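Local structure of endoribonuclease YbeY (Aquifex aeolicus, 1OZ9) at residues 13-16 and 21-24; 27-32 and 111-116; 36-41 and 119-124; 92-97 and 103-108. The protein probably acts as a zinc-dependent, single-strand-specific endoribonuclease in ribosome quality control and in maturation of the 3' terminus of 16S rRNA. All coordinates share one frame; numbering follows the deposited sequence.

Interaction 1 of 4, residues 13-16 and 21-24; sequences VKLK and RKDK
Where the opening beta-alpha-beta unit of the fold turns from strand 10-15 into helix 22-35, Val13 and Leu15 meet Lys22 of the first helical turn. The contact is apolar and is made by the aliphatic part of the lysine. CD1 of Leu15 lies 3.7 Å from CB of Lys22 and nearly as near its CA, so the leucine branch presses on the root of the side chain. Farther out, CG of Lys22 comes 4.0 Å from CG1 of Val13, the two side chains running antiparallel alongside each other. Lys22 reaches across the strand, its CG anti to the backbone N (chi1 -176°) and the chain beyond extended, which brings its CE to 3.8 Å from the carbonyl O of Val13. At the N-cap, Arg21 turns to Asp23 instead, gripping the carboxylate side-on: NE reaches OD1, and NH2 of Arg21 makes a nearly straight bond of 2.9 Å to OD2 of Asp23, a salt bridge in the guanidinium plane. On the strand side, Lys14 and Lys16 pair through their backbones with strand 41-48, while Val13 and Leu15 continue onto Ile25 of helix 22-35, which joins the two parallel strands.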
loop_
_atom_site.group_PDB
_atom_site.type_symbol
_atom_site.label_atom_id
_atom_site.label_comp_id
_atom_site.label_asym_id
_atom_site.label_seq_id
_atom_site.Cartn_x
_atom_site.Cartn_y
_atom_site.Cartn_z
ATOM N N VAL A 13 6.376 4.435 8.930
ATOM C CA VAL A 13 6.917 4.456 7.585
ATOM C C VAL A 13 8.404 4.207 7.644
ATOM O O VAL A 13 9.110 4.867 8.429
ATOM C CB VAL A 13 6.693 5.809 6.942
ATOM C CG1 VAL A 13 7.378 5.862 5.546
ATOM C CG2 VAL A 13 5.158 6.078 6.803
ATOM N N LYS A 14 8.886 3.285 6.825
ATOM C CA LYS A 14 10.334 3.018 6.769
ATOM C C LYS A 14 10.814 3.181 5.345
ATOM O O LYS A 14 10.230 2.584 4.435
ATOM C CB LYS A 14 10.624 1.606 7.253
ATOM C CG LYS A 14 10.480 1.490 8.764
ATOM C CD LYS A 14 10.806 0.097 9.291
ATOM C CE LYS A 14 11.688 0.203 10.536
ATOM N NZ LYS A 14 11.723 -1.087 11.282
ATOM N N LEU A 15 11.856 3.984 5.137
ATOM C CA LEU A 15 12.327 4.231 3.769
ATOM C C LEU A 15 13.744 3.757 3.556
ATOM O O LEU A 15 14.685 4.224 4.241
ATOM C CB LEU A 15 12.275 5.735 3.441
ATOM C CG LEU A 15 10.956 6.472 3.742
ATOM C CD1 LEU A 15 11.065 7.976 3.501
ATOM C CD2 LEU A 15 9.846 5.909 2.885
ATOM N N LYS A 16 13.893 2.815 2.638
ATOM C CA LYS A 16 15.215 2.444 2.140
ATOM C C LYS A 16 15.460 3.343 0.930
ATOM O O LYS A 16 16.577 3.772 0.683
ATOM C CB LYS A 16 15.276 0.966 1.723
ATOM C CG LYS A 16 16.683 0.548 1.234
ATOM C CD LYS A 16 16.802 -0.927 0.837
ATOM C CE LYS A 16 18.233 -1.217 0.412
ATOM N NZ LYS A 16 18.559 -2.673 0.420
ATOM N N ARG A 21 9.039 12.188 0.164
ATOM C CA ARG A 21 9.104 12.565 1.564
ATOM C C ARG A 21 8.370 11.640 2.535
ATOM O O ARG A 21 7.240 11.218 2.296
ATOM C CB ARG A 21 8.595 14.004 1.732
ATOM C CG ARG A 21 9.575 15.056 1.239
ATOM C CD ARG A 21 9.006 16.458 1.183
ATOM N NE ARG A 21 8.038 16.754 2.241
ATOM C CZ ARG A 21 7.043 17.648 2.109
ATOM N NH1 ARG A 21 6.898 18.339 0.960
ATOM N NH2 ARG A 21 6.197 17.865 3.120
ATOM N N LYS A 22 9.017 11.356 3.658
ATOM C CA LYS A 22 8.432 10.475 4.656
ATOM C C LYS A 22 7.094 10.985 5.186
ATOM O O LYS A 22 6.158 10.207 5.390
ATOM C CB LYS A 22 9.416 10.286 5.848
ATOM C CG LYS A 22 8.865 9.270 6.898
ATOM C CD LYS A 22 9.548 9.463 8.259
ATOM C CE LYS A 22 8.958 8.552 9.379
ATOM N NZ LYS A 22 9.757 8.725 10.650
ATOM N N ASP A 23 7.036 12.291 5.451
ATOM C CA ASP A 23 5.807 12.870 5.984
ATOM C C ASP A 23 4.651 12.816 4.995
ATOM O O ASP A 23 3.485 12.748 5.404
ATOM C CB ASP A 23 6.028 14.292 6.522
ATOM C CG ASP A 23 6.531 15.282 5.458
ATOM O OD1 ASP A 23 7.092 14.896 4.402
ATOM O OD2 ASP A 23 6.418 16.509 5.624
ATOM N N LYS A 24 4.949 12.832 3.702
ATOM C CA LYS A 24 3.871 12.737 2.711
ATOM C C LYS A 24 3.292 11.318 2.686
ATOM O O LYS A 24 2.074 11.128 2.604
ATOM C CB LYS A 24 4.348 13.123 1.302
ATOM C CG LYS A 24 4.389 14.612 1.060
ATOM C CD LYS A 24 4.706 14.938 -0.437
ATOM C CE LYS A 24 4.541 16.417 -0.729
ATOM N NZ LYS A 24 5.215 16.904 -1.999
#

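Interaction 2 of 4, residues 27-32 and 111-116; sequences KWAELA and RLIVHG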
loop_
_atom_site.group_PDB
_atom_site.type_symbol
_atom_site.label_atom_id
_atom_site.label_comp_id
_atom_site.label_asym_id
_atom_site.label_seq_id
_atom_site.Cartn_x
_atom_site.Cartn_y
_atom_site.Cartn_z
ATOM N N LYS A 27 1.193 10.900 5.821
ATOM C CA LYS A 27 -0.077 11.604 5.651
ATOM C C LYS A 27 -1.062 10.856 4.714
ATOM O O LYS A 27 -2.229 10.684 5.091
ATOM C CB LYS A 27 0.117 13.079 5.243
ATOM C CG LYS A 27 -1.125 13.765 4.582
ATOM C CD LYS A 27 -0.846 15.219 4.154
ATOM C CE LYS A 27 -1.674 15.676 2.914
ATOM N NZ LYS A 27 -2.751 16.704 3.196
ATOM N N TRP A 28 -0.611 10.415 3.533
ATOM C CA TRP A 28 -1.474 9.652 2.620
ATOM C C TRP A 28 -2.017 8.412 3.326
ATOM O O TRP A 28 -3.207 8.109 3.247
ATOM C CB TRP A 28 -0.715 9.187 1.371
ATOM C CG TRP A 28 -0.372 10.321 0.467
ATOM C CD1 TRP A 28 -1.078 11.459 0.279
ATOM C CD2 TRP A 28 0.773 10.419 -0.358
ATOM N NE1 TRP A 28 -0.461 12.264 -0.653
ATOM C CE2 TRP A 28 0.701 11.657 -1.036
ATOM C CE3 TRP A 28 1.863 9.587 -0.600
ATOM C CZ2 TRP A 28 1.679 12.080 -1.931
ATOM C CZ3 TRP A 28 2.825 10.010 -1.504
ATOM C CH2 TRP A 28 2.727 11.241 -2.147
ATOM N N ALA A 29 -1.125 7.701 4.010
ATOM C CA ALA A 29 -1.529 6.496 4.723
ATOM C C ALA A 29 -2.548 6.817 5.831
ATOM O O ALA A 29 -3.565 6.103 5.957
ATOM C CB ALA A 29 -0.324 5.762 5.275
ATOM N N GLU A 30 -2.293 7.870 6.613
ATOM C CA GLU A 30 -3.234 8.267 7.667
ATOM C C GLU A 30 -4.579 8.713 7.082
ATOM O O GLU A 30 -5.655 8.349 7.619
ATOM C CB GLU A 30 -2.646 9.368 8.569
ATOM C CG GLU A 30 -1.445 8.880 9.388
ATOM C CD GLU A 30 -0.844 9.975 10.249
ATOM O OE1 GLU A 30 -0.994 11.162 9.880
ATOM O OE2 GLU A 30 -0.239 9.652 11.299
ATOM N N LEU A 31 -4.539 9.453 5.974
ATOM C CA LEU A 31 -5.771 9.886 5.354
ATOM C C LEU A 31 -6.560 8.689 4.808
ATOM O O LEU A 31 -7.778 8.685 4.864
ATOM C CB LEU A 31 -5.528 10.877 4.229
ATOM C CG LEU A 31 -5.078 12.265 4.680
ATOM C CD1 LEU A 31 -4.649 13.077 3.450
ATOM C CD2 LEU A 31 -6.150 12.998 5.532
ATOM N N ALA A 32 -5.864 7.724 4.230
ATOM C CA ALA A 32 -6.536 6.516 3.706
ATOM C C ALA A 32 -7.208 5.730 4.849
ATOM O O ALA A 32 -8.366 5.316 4.729
ATOM C CB ALA A 32 -5.527 5.613 2.991
ATOM N N ARG A 111 -0.906 6.125 -5.044
ATOM C CA ARG A 111 -1.848 5.147 -5.578
ATOM C C ARG A 111 -1.522 3.724 -5.117
ATOM O O ARG A 111 -2.430 2.913 -4.858
ATOM C CB ARG A 111 -1.879 5.225 -7.097
ATOM C CG ARG A 111 -2.673 6.451 -7.637
ATOM C CD ARG A 111 -2.688 6.544 -9.166
ATOM N NE ARG A 111 -3.065 7.855 -9.698
ATOM C CZ ARG A 111 -3.395 8.080 -10.992
ATOM N NH1 ARG A 111 -3.427 7.071 -11.865
ATOM N NH2 ARG A 111 -3.704 9.312 -11.421
ATOM N N LEU A 112 -0.238 3.427 -5.012
ATOM C CA LEU A 112 0.202 2.121 -4.587
ATOM C C LEU A 112 -0.060 1.926 -3.096
ATOM O O LEU A 112 -0.339 0.812 -2.660
ATOM C CB LEU A 112 1.696 1.915 -4.895
ATOM C CG LEU A 112 1.984 1.701 -6.392
ATOM C CD1 LEU A 112 3.469 1.762 -6.675
ATOM C CD2 LEU A 112 1.408 0.353 -6.935
ATOM N N ILE A 113 0.055 2.994 -2.307
ATOM C CA ILE A 113 -0.276 2.886 -0.877
ATOM C C ILE A 113 -1.731 2.511 -0.705
ATOM O O ILE A 113 -2.071 1.621 0.072
ATOM C CB ILE A 113 -0.023 4.223 -0.185
ATOM C CG1 ILE A 113 1.479 4.410 -0.014
ATOM C CG2 ILE A 113 -0.707 4.277 1.207
ATOM C CD1 ILE A 113 1.877 5.856 0.321
ATOM N N VAL A 114 -2.604 3.186 -1.440
ATOM C CA VAL A 114 -4.046 2.881 -1.368
ATOM C C VAL A 114 -4.287 1.466 -1.840
ATOM O O VAL A 114 -5.011 0.693 -1.187
ATOM C CB VAL A 114 -4.851 3.904 -2.200
ATOM C CG1 VAL A 114 -6.366 3.571 -2.240
ATOM C CG2 VAL A 114 -4.624 5.306 -1.588
ATOM N N HIS A 115 -3.665 1.102 -2.955
ATOM C CA HIS A 115 -3.864 -0.245 -3.487
ATOM C C HIS A 115 -3.445 -1.273 -2.420
ATOM O O HIS A 115 -4.158 -2.251 -2.164
ATOM C CB HIS A 115 -3.044 -0.413 -4.761
ATOM C CG HIS A 115 -3.344 -1.668 -5.518
ATOM N ND1 HIS A 115 -4.354 -1.747 -6.457
ATOM C CD2 HIS A 115 -2.756 -2.888 -5.486
ATOM C CE1 HIS A 115 -4.365 -2.962 -6.981
ATOM N NE2 HIS A 115 -3.416 -3.677 -6.399
ATOM N N GLY A 116 -2.296 -1.044 -1.789
ATOM C CA GLY A 116 -1.796 -1.971 -0.774
ATOM C C GLY A 116 -2.706 -2.085 0.450
ATOM O O GLY A 116 -2.931 -3.178 0.988
#
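The backbones of helices 22-35 and 105-120 come nearest at Ala29 and Ile113, whose CA atoms are 6.8 Å apart, a separation that a small residue on one side makes possible. This is helix-helix packing in the interior of a metalloproteinase-like fold, and helix 105-120 carries His115 and His119, two predicted ligands of the catalytic zinc. Ile113 does most of the work, sending its two branches to different partners. With CG1 anti to the carbonyl carbon (chi1 -75°), the longer branch carries CD1 toward Trp28, while CG2 is turned to Ala29. CG2 of Ile113 lies 4.2 Å from CA of Ala29 and hardly farther from its CB, so the methyl rests against the helix backbone as well as the alanine side chain. The isoleucine meets Trp28 roughly perpendicular, and the indole offers its rim, not a face, to it. Around this pair, Trp28 also touches Glu106 and Lys110, and Ala32 lies against Ile117 and against Val142 of helix 129-147. His115 belongs to the same helix but points elsewhere: its ND1 is hydrogen-bonded to OE2 of Glu139, a bond that would help fix the rotation of its ring. At the indole edge, near the ring plane, CD1 of Ile113 stands 3.8 Å from CE3 of Trp28.

Interaction 3 of 4, residues 36-41 and 119-124; sequences LGLNNV and HLLGYD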
loop_
_atom_site.group_PDB
_atom_site.type_symbol
_atom_site.label_atom_id
_atom_site.label_comp_id
_atom_site.label_asym_id
_atom_site.label_seq_id
_atom_site.Cartn_x
_atom_site.Cartn_y
_atom_site.Cartn_z
ATOM N N LEU A 36 -11.216 5.200 5.463
ATOM C CA LEU A 36 -11.746 3.863 5.641
ATOM C C LEU A 36 -12.461 3.662 7.006
ATOM O O LEU A 36 -12.968 2.583 7.290
ATOM C CB LEU A 36 -10.644 2.840 5.423
ATOM C CG LEU A 36 -10.198 2.684 3.975
ATOM C CD1 LEU A 36 -8.780 2.084 3.878
ATOM C CD2 LEU A 36 -11.162 1.815 3.196
ATOM N N GLY A 37 -12.456 4.696 7.848
ATOM C CA GLY A 37 -13.138 4.646 9.137
ATOM C C GLY A 37 -12.418 3.819 10.195
ATOM O O GLY A 37 -13.019 3.455 11.194
ATOM N N LEU A 38 -11.136 3.543 9.993
ATOM C CA LEU A 38 -10.394 2.687 10.916
ATOM C C LEU A 38 -9.848 3.505 12.053
ATOM O O LEU A 38 -9.416 4.630 11.836
ATOM C CB LEU A 38 -9.223 2.018 10.206
ATOM C CG LEU A 38 -9.719 0.930 9.239
ATOM C CD1 LEU A 38 -8.622 0.522 8.258
ATOM C CD2 LEU A 38 -10.139 -0.281 10.091
ATOM N N ASN A 39 -9.859 2.927 13.252
ATOM C CA ASN A 39 -9.357 3.606 14.434
ATOM C C ASN A 39 -8.511 2.622 15.241
ATOM O O ASN A 39 -8.819 1.427 15.313
ATOM C CB ASN A 39 -10.547 4.092 15.309
ATOM C CG ASN A 39 -11.473 5.098 14.585
ATOM O OD1 ASN A 39 -11.219 6.319 14.586
ATOM N ND2 ASN A 39 -12.591 4.593 14.012
ATOM N N ASN A 40 -7.455 3.108 15.861
ATOM C CA ASN A 40 -6.614 2.241 16.659
ATOM C C ASN A 40 -5.992 1.035 15.969
ATOM O O ASN A 40 -5.968 -0.054 16.558
ATOM C CB ASN A 40 -7.441 1.697 17.774
ATOM C CG ASN A 40 -6.966 2.134 19.082
ATOM O OD1 ASN A 40 -6.326 3.188 19.216
ATOM N ND2 ASN A 40 -7.238 1.315 20.082
ATOM N N VAL A 41 -5.509 1.208 14.746
ATOM C CA VAL A 41 -4.824 0.139 14.080
ATOM C C VAL A 41 -3.415 0.581 13.767
ATOM O O VAL A 41 -3.111 1.780 13.769
ATOM C CB VAL A 41 -5.526 -0.300 12.758
ATOM C CG1 VAL A 41 -6.989 -0.726 13.045
ATOM C CG2 VAL A 41 -5.470 0.828 11.742
ATOM N N HIS A 119 -5.805 -4.162 -0.260
ATOM C CA HIS A 119 -5.448 -5.578 -0.246
ATOM C C HIS A 119 -5.358 -6.054 1.187
ATOM O O HIS A 119 -5.748 -7.180 1.510
ATOM C CB HIS A 119 -4.076 -5.818 -0.873
ATOM C CG HIS A 119 -4.128 -6.125 -2.327
ATOM N ND1 HIS A 119 -4.493 -7.357 -2.816
ATOM C CD2 HIS A 119 -3.862 -5.348 -3.406
ATOM C CE1 HIS A 119 -4.454 -7.330 -4.138
ATOM N NE2 HIS A 119 -4.066 -6.123 -4.521
ATOM N N LEU A 120 -4.800 -5.204 2.041
ATOM C CA LEU A 120 -4.592 -5.580 3.444
ATOM C C LEU A 120 -5.895 -5.780 4.196
ATOM O O LEU A 120 -5.934 -6.507 5.195
ATOM C CB LEU A 120 -3.813 -4.492 4.188
ATOM C CG LEU A 120 -2.342 -4.621 4.504
ATOM C CD1 LEU A 120 -1.976 -3.549 5.555
ATOM C CD2 LEU A 120 -2.011 -5.990 5.032
ATOM N N LEU A 121 -6.948 -5.112 3.736
ATOM C CA LEU A 121 -8.248 -5.243 4.347
ATOM C C LEU A 121 -8.957 -6.491 3.833
ATOM O O LEU A 121 -10.113 -6.747 4.182
ATOM C CB LEU A 121 -9.106 -4.009 4.095
ATOM C CG LEU A 121 -8.486 -2.778 4.761
ATOM C CD1 LEU A 121 -9.340 -1.573 4.454
ATOM C CD2 LEU A 121 -8.312 -2.996 6.295
ATOM N N GLY A 122 -8.285 -7.260 2.985
ATOM C CA GLY A 122 -8.852 -8.530 2.558
ATOM C C GLY A 122 -9.614 -8.546 1.245
ATOM O O GLY A 122 -10.409 -9.446 0.999
ATOM N N TYR A 123 -9.374 -7.570 0.385
ATOM C CA TYR A 123 -10.014 -7.575 -0.935
ATOM C C TYR A 123 -8.951 -7.997 -1.934
ATOM O O TYR A 123 -7.771 -7.746 -1.720
ATOM C CB TYR A 123 -10.509 -6.169 -1.294
ATOM C CG TYR A 123 -11.586 -5.627 -0.369
ATOM C CD1 TYR A 123 -11.268 -5.165 0.902
ATOM C CD2 TYR A 123 -12.915 -5.583 -0.766
ATOM C CE1 TYR A 123 -12.246 -4.684 1.749
ATOM C CE2 TYR A 123 -13.910 -5.096 0.082
ATOM C CZ TYR A 123 -13.555 -4.642 1.327
ATOM O OH TYR A 123 -14.516 -4.152 2.172
ATOM N N ASP A 124 -9.349 -8.608 -3.035
ATOM C CA ASP A 124 -8.354 -9.006 -4.026
ATOM C C ASP A 124 -9.020 -8.776 -5.376
ATOM O O ASP A 124 -10.153 -9.157 -5.564
ATOM C CB ASP A 124 -7.993 -10.496 -3.848
ATOM C CG ASP A 124 -6.733 -10.910 -4.629
ATOM O OD1 ASP A 124 -6.236 -10.139 -5.482
ATOM O OD2 ASP A 124 -6.178 -12.015 -4.460
#
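Leu121 receives two leucines at once, one on each of its methyls. CD1 of Leu121 meets CD1 of Leu36 at 3.7 Å and lies 4.0 Å from CD2 of the same residue, so it faces the fork of that side chain. The other methyl, CD2 of Leu121, comes 4.0 Å from CD1 of Leu38. The methyl ends of each pair meet head-on, across backbones whose nearest CA atoms, those of Leu36 and Leu121, are 9.8 Å apart. The chain turns beside these leucines in the same way on the two sides: Gly37 after helix 22-35 and Gly122 after helix 105-120 each adopt positive phi in a Schellman motif. At Gly122 (phi 96°) a CB would collide with the carbonyl O of Leu121, which calls for glycine; N of Gly122 is hydrogen-bonded to O of His119 at 2.9 Å. Farther out, Leu36 touches Leu138 and Val142 of helix 129-147, and Leu38 touches Leu84 of strand 81-90. Tyr123, with CB of Leu121 at its ring edge, continues the apolar surface to Phe135 and Leu138. The chain carries the histidine spacing of metzincin-like sites, HxxxHxxGxxH, with Gly116 where metzincins have glutamate; His115, His119 and His125 are the predicted zinc ligands.

Interaction 4 of 4, residues 92-97 and 103-108; sequences DTAERQ and HSLEEE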
loop_
_atom_site.group_PDB
_atom_site.type_symbol
_atom_site.label_atom_id
_atom_site.label_comp_id
_atom_site.label_asym_id
_atom_site.label_seq_id
_atom_site.Cartn_x
_atom_site.Cartn_y
_atom_site.Cartn_z
ATOM N N ASP A 92 11.724 1.652 -7.418
ATOM C CA ASP A 92 12.237 1.384 -8.756
ATOM C C ASP A 92 11.104 1.096 -9.730
ATOM O O ASP A 92 11.067 1.622 -10.847
ATOM C CB ASP A 92 13.133 0.157 -8.762
ATOM C CG ASP A 92 14.434 0.360 -8.021
ATOM O OD1 ASP A 92 14.858 1.536 -7.802
ATOM O OD2 ASP A 92 15.100 -0.623 -7.630
ATOM N N THR A 93 10.202 0.214 -9.325
ATOM C CA THR A 93 9.106 -0.144 -10.200
ATOM C C THR A 93 8.119 0.986 -10.289
ATOM O O THR A 93 7.624 1.260 -11.368
ATOM C CB THR A 93 8.431 -1.448 -9.732
ATOM O OG1 THR A 93 9.317 -2.532 -10.022
ATOM C CG2 THR A 93 7.181 -1.758 -10.588
ATOM N N ALA A 94 7.851 1.649 -9.163
ATOM C CA ALA A 94 6.942 2.793 -9.142
ATOM C C ALA A 94 7.405 3.867 -10.146
ATOM O O ALA A 94 6.588 4.460 -10.860
ATOM C CB ALA A 94 6.875 3.385 -7.709
ATOM N N GLU A 95 8.714 4.114 -10.207
ATOM C CA GLU A 95 9.224 5.134 -11.142
ATOM C C GLU A 95 8.932 4.764 -12.594
ATOM O O GLU A 95 8.541 5.622 -13.387
ATOM C CB GLU A 95 10.725 5.394 -10.958
ATOM C CG GLU A 95 11.089 6.206 -9.717
ATOM C CD GLU A 95 12.596 6.416 -9.617
ATOM O OE1 GLU A 95 13.323 5.391 -9.598
ATOM O OE2 GLU A 95 13.050 7.591 -9.596
ATOM N N ARG A 96 9.116 3.490 -12.932
ATOM C CA ARG A 96 8.888 3.033 -14.301
ATOM C C ARG A 96 7.429 3.125 -14.666
ATOM O O ARG A 96 7.090 3.484 -15.795
ATOM C CB ARG A 96 9.365 1.591 -14.525
ATOM C CG ARG A 96 10.873 1.407 -14.563
ATOM C CD ARG A 96 11.316 -0.038 -14.827
ATOM N NE ARG A 96 12.467 -0.372 -13.990
ATOM C CZ ARG A 96 12.422 -1.216 -12.958
ATOM N NH1 ARG A 96 11.298 -1.849 -12.652
ATOM N NH2 ARG A 96 13.518 -1.444 -12.245
ATOM N N GLN A 97 6.564 2.767 -13.723
ATOM C CA GLN A 97 5.132 2.809 -13.983
ATOM C C GLN A 97 4.676 4.242 -14.136
ATOM O O GLN A 97 3.893 4.578 -15.036
ATOM C CB GLN A 97 4.329 2.065 -12.877
ATOM C CG GLN A 97 4.439 0.555 -13.030
ATOM C CD GLN A 97 3.785 -0.274 -11.914
ATOM O OE1 GLN A 97 3.113 0.250 -11.006
ATOM N NE2 GLN A 97 3.978 -1.574 -12.001
ATOM N N HIS A 103 2.373 10.058 -15.106
ATOM C CA HIS A 103 2.182 10.879 -13.908
ATOM C C HIS A 103 3.415 10.913 -13.007
ATOM O O HIS A 103 4.400 10.268 -13.294
ATOM C CB HIS A 103 0.906 10.535 -13.108
ATOM C CG HIS A 103 0.776 9.098 -12.698
ATOM N ND1 HIS A 103 -0.286 8.314 -13.098
ATOM C CD2 HIS A 103 1.524 8.321 -11.875
ATOM C CE1 HIS A 103 -0.185 7.114 -12.554
ATOM N NE2 HIS A 103 0.913 7.085 -11.817
ATOM N N SER A 104 3.346 11.663 -11.916
ATOM C CA SER A 104 4.506 11.791 -11.034
ATOM C C SER A 104 4.787 10.540 -10.203
ATOM O O SER A 104 3.926 9.685 -10.023
ATOM C CB SER A 104 4.352 13.007 -10.122
ATOM O OG SER A 104 3.375 12.765 -9.121
ATOM N N LEU A 105 6.017 10.433 -9.717
ATOM C CA LEU A 105 6.367 9.357 -8.795
ATOM C C LEU A 105 5.497 9.440 -7.537
ATOM O O LEU A 105 5.013 8.409 -7.005
ATOM C CB LEU A 105 7.846 9.422 -8.420
ATOM C CG LEU A 105 8.281 8.450 -7.311
ATOM C CD1 LEU A 105 8.065 7.042 -7.769
ATOM C CD2 LEU A 105 9.765 8.660 -6.995
ATOM N N GLU A 106 5.281 10.664 -7.062
ATOM C CA GLU A 106 4.466 10.847 -5.858
ATOM C C GLU A 106 3.078 10.330 -6.123
ATOM O O GLU A 106 2.506 9.658 -5.279
ATOM C CB GLU A 106 4.372 12.308 -5.418
ATOM C CG GLU A 106 5.697 12.853 -4.939
ATOM C CD GLU A 106 5.591 14.180 -4.198
ATOM O OE1 GLU A 106 4.465 14.646 -3.901
ATOM O OE2 GLU A 106 6.658 14.762 -3.920
ATOM N N GLU A 107 2.538 10.640 -7.299
ATOM C CA GLU A 107 1.202 10.160 -7.603
ATOM C C GLU A 107 1.178 8.627 -7.638
ATOM O O GLU A 107 0.237 8.009 -7.120
ATOM C CB GLU A 107 0.676 10.748 -8.911
ATOM C CG GLU A 107 -0.696 10.203 -9.306
ATOM C CD GLU A 107 -1.844 10.660 -8.394
ATOM O OE1 GLU A 107 -1.782 11.773 -7.821
ATOM O OE2 GLU A 107 -2.833 9.898 -8.257
ATOM N N GLU A 108 2.214 8.010 -8.198
ATOM C CA GLU A 108 2.251 6.547 -8.291
ATOM C C GLU A 108 2.404 5.914 -6.905
ATOM O O GLU A 108 1.752 4.904 -6.568
ATOM C CB GLU A 108 3.361 6.079 -9.253
ATOM C CG GLU A 108 3.448 4.553 -9.443
ATOM C CD GLU A 108 2.216 3.951 -10.126
ATOM O OE1 GLU A 108 1.354 4.714 -10.648
ATOM O OE2 GLU A 108 2.110 2.697 -10.150
#
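Glu108 and Leu105 bring the start of helix 105-120 against helix 91-101, two consecutive helices joined by a short connection within the metalloproteinase-type fold. Leu105 lays its fork over Glu95, the side chains crossing at a slant: its CD1 is 3.7 Å from CG of Glu95, and the same methyl lies 3.8 Å from CB of Ala94. With CG anti to the backbone N (chi1 -178°), Glu108 sets CG 3.4 Å from O of Ala94. The bend at chi2 (65°) then brings its carboxylate beside Gln97, with the amide and carboxylate planes almost perpendicular, 86° apart. OE2 lies on the Gln97 side, while OE1 turns to His103, just ahead of the helix. CG of Glu107 lies over one face of the His103 ring, offset toward its rim. Ser104 caps the helix, its OG accepting from N of Glu107 at 2.9 Å. An alanine in place of Glu108 would remove the carboxylate that fixes His103, so the imidazole would probably be freer to turn and a gap would be likely to open against Ala94 and Gln97. NE2 of His103 donates to OE1 of Glu108 at 2.7 Å; OE1 lies in the imidazole plane, and NE2 approaches it from the anti side, somewhat out of the carboxylate plane.

Read together, the four contacts show that chemistry only partly follows depth. Interaction 2 is buried, apolar and close to the chain's centre; interaction 3 is equally apolar but lies at the surface, as does interaction 1, where the aliphatic part of a lysine does the packing. Interaction 4, partly buried, holds a buried carboxylate paired with a histidine. Helix 105-120 serves interactions 2, 3 and 4, from its capped start to its glycine-terminated end, while helix 22-35 is shared by interactions 1 and 2. A salt bridge from NZ of Lys24 to OE1 of Glu106 ties interaction 1 to interaction 4. Interactions 3 and 4 stand on opposite sides of the centre, with interaction 2 touching interaction 4 through Trp28 and Leu112.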